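Local coordinates for N-acetylglucosamine-6-phosphate deacetylase (Thermotoga maritima, PDB 1O12), which probably removes the acetyl group from N-acetylglucosamine-6-phosphate, as a metal-dependent hydrolase of the NagA family, at residues I39-L53 with R344-D357. Residues are numbered along the deposited sequence; the frame is centred on the assembly and turned at random.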
# COMPACT_ATOMS: atom_id res chain seq x y z
N ILE A 39 7.83 32.92 19.57
CA ILE A 39 8.04 33.51 18.26
C ILE A 39 7.00 34.62 18.13
O ILE A 39 5.80 34.36 18.19
CB ILE A 39 7.80 32.46 17.16
CG1 ILE A 39 8.85 31.36 17.28
CG2 ILE A 39 7.83 33.11 15.80
CD1 ILE A 39 8.50 30.11 16.51
N VAL A 40 7.47 35.86 17.99
CA VAL A 40 6.56 36.99 17.88
C VAL A 40 6.51 37.59 16.49
O VAL A 40 5.67 38.44 16.21
CB VAL A 40 6.94 38.14 18.85
CG1 VAL A 40 6.56 37.77 20.26
CG2 VAL A 40 8.45 38.45 18.76
N LYS A 41 7.41 37.19 15.60
CA LYS A 41 7.37 37.76 14.26
C LYS A 41 8.06 36.87 13.24
O LYS A 41 9.21 36.45 13.42
CB LYS A 41 8.01 39.16 14.27
CG LYS A 41 7.48 40.09 13.20
CD LYS A 41 8.60 40.75 12.39
CE LYS A 41 9.52 41.59 13.27
NZ LYS A 41 10.79 42.02 12.58
N VAL A 42 7.34 36.59 12.16
CA VAL A 42 7.88 35.78 11.07
C VAL A 42 7.76 36.67 9.83
O VAL A 42 6.66 36.87 9.31
CB VAL A 42 7.04 34.51 10.86
CG1 VAL A 42 7.66 33.64 9.81
CG2 VAL A 42 6.93 33.74 12.14
N GLU A 43 8.88 37.23 9.38
CA GLU A 43 8.85 38.11 8.21
C GLU A 43 9.45 37.55 6.92
O GLU A 43 10.66 37.34 6.82
CB GLU A 43 9.53 39.43 8.52
CG GLU A 43 9.50 40.39 7.34
CD GLU A 43 10.21 41.70 7.63
OE1 GLU A 43 9.89 42.32 8.68
OE2 GLU A 43 11.07 42.11 6.81
N LYS A 44 8.58 37.34 5.93
CA LYS A 44 8.98 36.83 4.63
C LYS A 44 9.75 37.95 3.95
O LYS A 44 9.22 39.02 3.72
CB LYS A 44 7.73 36.47 3.82
CG LYS A 44 7.99 35.98 2.40
CD LYS A 44 6.70 35.92 1.55
CE LYS A 44 6.99 35.69 0.04
NZ LYS A 44 5.74 35.65 -0.80
N ARG A 45 11.02 37.71 3.67
CA ARG A 45 11.85 38.72 3.03
C ARG A 45 12.65 38.05 1.91
O ARG A 45 13.37 37.09 2.15
CB ARG A 45 12.83 39.34 4.04
CG ARG A 45 13.60 40.54 3.47
CD ARG A 45 15.11 40.50 3.76
NE ARG A 45 15.45 40.88 5.12
CZ ARG A 45 16.69 40.90 5.60
NH1 ARG A 45 17.71 40.57 4.82
NH2 ARG A 45 16.90 41.24 6.87
N GLU A 46 12.54 38.56 0.68
CA GLU A 46 13.27 37.97 -0.45
C GLU A 46 14.73 38.40 -0.45
O GLU A 46 15.03 39.57 -0.71
CB GLU A 46 12.61 38.33 -1.79
CG GLU A 46 11.24 37.66 -2.00
CD GLU A 46 10.75 37.71 -3.45
OE1 GLU A 46 11.46 37.16 -4.33
OE2 GLU A 46 9.66 38.29 -3.70
N CYS A 47 15.60 37.44 -0.17
CA CYS A 47 17.05 37.64 -0.12
C CYS A 47 17.68 36.27 -0.30
O CYS A 47 16.97 35.31 -0.63
CB CYS A 47 17.45 38.22 1.24
SG CYS A 47 16.98 37.14 2.63
N ILE A 48 18.99 36.15 -0.07
CA ILE A 48 19.71 34.87 -0.21
C ILE A 48 19.94 34.24 1.16
O ILE A 48 20.63 34.81 2.01
CB ILE A 48 21.09 35.05 -0.94
CG1 ILE A 48 21.76 36.37 -0.53
CG2 ILE A 48 20.90 35.00 -2.46
CD1 ILE A 48 23.00 36.74 -1.35
N PRO A 49 19.35 33.06 1.39
CA PRO A 49 19.41 32.26 2.62
C PRO A 49 20.76 31.87 3.19
O PRO A 49 21.68 31.51 2.46
CB PRO A 49 18.56 31.05 2.28
CG PRO A 49 17.60 31.57 1.29
CD PRO A 49 18.46 32.43 0.41
N ARG A 50 20.83 31.92 4.52
CA ARG A 50 22.01 31.61 5.33
C ARG A 50 22.05 30.12 5.69
O ARG A 50 23.12 29.50 5.77
CB ARG A 50 21.95 32.46 6.63
CG ARG A 50 23.17 32.40 7.58
CD ARG A 50 22.81 32.15 9.09
NE ARG A 50 22.00 33.20 9.73
CZ ARG A 50 22.10 33.54 11.02
NH1 ARG A 50 22.97 32.92 11.82
NH2 ARG A 50 21.32 34.50 11.52
N GLY A 51 20.88 29.55 5.91
CA GLY A 51 20.76 28.15 6.26
C GLY A 51 19.27 27.83 6.33
O GLY A 51 18.42 28.61 5.85
N VAL A 52 18.94 26.69 6.92
CA VAL A 52 17.54 26.31 7.04
C VAL A 52 17.13 26.40 8.49
O VAL A 52 17.91 26.10 9.38
CB VAL A 52 17.30 24.84 6.54
CG1 VAL A 52 15.81 24.52 6.55
CG2 VAL A 52 17.88 24.66 5.15
N LEU A 53 15.90 26.86 8.72
CA LEU A 53 15.37 26.96 10.09
C LEU A 53 14.09 26.14 10.09
O LEU A 53 13.20 26.38 9.27
CB LEU A 53 15.04 28.40 10.44
CG LEU A 53 14.77 28.62 11.94
CD1 LEU A 53 16.10 28.61 12.66
CD2 LEU A 53 14.05 29.96 12.20
N ARG A 344 5.90 24.45 14.84
CA ARG A 344 5.60 25.52 13.92
C ARG A 344 6.60 26.66 14.06
O ARG A 344 7.31 26.77 15.06
CB ARG A 344 4.20 26.09 14.22
CG ARG A 344 3.03 25.10 14.07
CD ARG A 344 2.78 24.80 12.60
NE ARG A 344 2.48 25.99 11.79
CZ ARG A 344 1.37 26.73 11.88
NH1 ARG A 344 0.41 26.41 12.76
NH2 ARG A 344 1.19 27.77 11.05
N ILE A 345 6.66 27.47 13.01
CA ILE A 345 7.46 28.68 12.98
C ILE A 345 6.43 29.67 12.51
O ILE A 345 6.40 30.04 11.33
CB ILE A 345 8.61 28.68 11.97
CG1 ILE A 345 9.65 27.61 12.31
CG2 ILE A 345 9.28 30.08 12.01
CD1 ILE A 345 10.93 27.70 11.46
N ALA A 346 5.57 30.07 13.43
CA ALA A 346 4.50 31.02 13.17
C ALA A 346 4.31 31.91 14.41
O ALA A 346 4.53 31.50 15.54
CB ALA A 346 3.19 30.26 12.85
N GLU A 347 3.88 33.14 14.19
CA GLU A 347 3.65 34.05 15.28
C GLU A 347 2.69 33.50 16.33
O GLU A 347 1.61 33.00 16.01
CB GLU A 347 3.15 35.38 14.73
CG GLU A 347 4.30 36.19 14.18
CD GLU A 347 3.87 37.34 13.30
OE1 GLU A 347 2.79 37.91 13.59
OE2 GLU A 347 4.64 37.67 12.35
N GLY A 348 3.11 33.57 17.59
CA GLY A 348 2.29 33.11 18.69
C GLY A 348 2.68 31.77 19.28
O GLY A 348 2.18 31.38 20.33
N THR A 349 3.59 31.06 18.62
CA THR A 349 3.98 29.75 19.11
C THR A 349 5.33 29.71 19.85
O THR A 349 6.09 30.69 19.86
CB THR A 349 4.02 28.76 17.94
OG1 THR A 349 5.10 29.11 17.06
CG2 THR A 349 2.71 28.81 17.16
N ARG A 350 5.63 28.58 20.47
CA ARG A 350 6.87 28.41 21.21
C ARG A 350 8.11 28.37 20.32
O ARG A 350 8.13 27.72 19.27
CB ARG A 350 6.82 27.12 22.04
CG ARG A 350 5.60 27.01 22.94
CD ARG A 350 5.66 27.97 24.13
NE ARG A 350 6.26 27.36 25.32
CZ ARG A 350 5.76 26.33 26.01
NH1 ARG A 350 4.61 25.74 25.66
NH2 ARG A 350 6.41 25.88 27.09
N ALA A 351 9.16 29.05 20.76
CA ALA A 351 10.39 29.07 20.00
C ALA A 351 11.29 27.83 20.18
O ALA A 351 12.39 27.93 20.71
CB ALA A 351 11.18 30.35 20.28
N ASP A 352 10.81 26.67 19.76
CA ASP A 352 11.65 25.46 19.79
C ASP A 352 12.05 25.35 18.32
O ASP A 352 11.21 25.06 17.44
CB ASP A 352 10.87 24.22 20.27
CG ASP A 352 10.57 24.25 21.79
OD1 ASP A 352 11.14 25.11 22.50
OD2 ASP A 352 9.77 23.40 22.26
N LEU A 353 13.32 25.62 18.03
CA LEU A 353 13.78 25.62 16.65
C LEU A 353 15.11 24.95 16.42
O LEU A 353 15.89 24.77 17.35
CB LEU A 353 13.90 27.06 16.18
CG LEU A 353 12.72 28.00 16.39
CD1 LEU A 353 13.23 29.44 16.48
CD2 LEU A 353 11.73 27.82 15.25
N VAL A 354 15.36 24.56 15.17
CA VAL A 354 16.63 23.98 14.82
C VAL A 354 17.13 24.64 13.54
O VAL A 354 16.39 24.77 12.55
CB VAL A 354 16.55 22.44 14.63
CG1 VAL A 354 15.50 22.08 13.58
CG2 VAL A 354 17.93 21.89 14.26
N LEU A 355 18.37 25.09 13.56
CA LEU A 355 18.98 25.71 12.38
C LEU A 355 19.91 24.66 11.75
O LEU A 355 20.66 24.00 12.47
CB LEU A 355 19.78 26.94 12.77
CG LEU A 355 20.27 27.75 11.56
CD1 LEU A 355 19.08 28.52 10.93
CD2 LEU A 355 21.37 28.72 12.01
N LEU A 356 19.87 24.52 10.43
CA LEU A 356 20.70 23.54 9.73
C LEU A 356 21.42 24.10 8.51
O LEU A 356 21.05 25.16 8.01
CB LEU A 356 19.81 22.39 9.28
CG LEU A 356 18.79 21.92 10.33
CD1 LEU A 356 17.50 22.71 10.23
CD2 LEU A 356 18.55 20.43 10.13
N ASP A 357 22.45 23.40 8.03
CA ASP A 357 23.12 23.85 6.80
C ASP A 357 22.25 23.25 5.69
O ASP A 357 21.33 22.47 5.99
CB ASP A 357 24.57 23.37 6.71
CG ASP A 357 24.70 21.88 6.61
OD1 ASP A 357 23.81 21.23 6.05
OD2 ASP A 357 25.72 21.34 7.08
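Val-52 and Leu-356 form an antiparallel hydrogen-bonded pair, Val-52 N giving to Leu-356 O at 2.8 Å and Leu-356 N to Val-52 O at 2.7 Å; Leu-53 and Leu-355 follow as a non-hydrogen-bonded pair. At the other end, Ile-39 grips the type II turn Ala-346 to Thr-349 with two nearly straight bonds: its N reaches Thr-349 O at 2.8 Å, and its O receives Gly-348 N at 2.9 Å. Gly-348 suits this turn because its positive phi (103°) would press a CB against the preceding carbonyl oxygen. Thr-349 OG1, folded back over its own backbone (chi1 68°), gives a hydrogen bond to Ala-346 O on an in-plane lone pair, so that Ala-346 O takes both the N-H and the hydroxyl of Thr-349. Buried Ile-39 lies alongside Thr-349: CG1 reaches Ala-351 CB at 3.9 Å, CG2 packs on the Ala-346 carbonyl, and CD1 lies beside Thr-349 OG1, with Leu-353 CD2 a little farther off at 4.2 Å. An alanine at Ile-39 would probably open a gap between the turn and Leu-353 and take from Ala-351 the apolar contact with CG1. Glu-347 stretches along the edge of strand 38-44: CG lies against Val-40 O, and the extended chain beyond it (chi2 165°) brings OE2 to Val-42 N at 2.9 Å, accepting through its anti lone pair; the nearby Lys-41 ammonium instead pairs with Glu-33. Between the turn and the strand pair Val-52/Leu-356, branched aliphatic chains meet: Leu-53 CD2 touches Ile-345 CD1 at 3.9 Å, while Leu-53 crosses Leu-355 at about a right angle. Away from the metal site, the contact ties the chain leading into the amidohydrolase barrel to the segment returning from it, consistent with the small beta domain that both chain ends build in many members of this superfamily. Backbone bonds thus fix both ends of an apolar interior, and one carboxylate serves a strand N-H in place of a neighbouring strand.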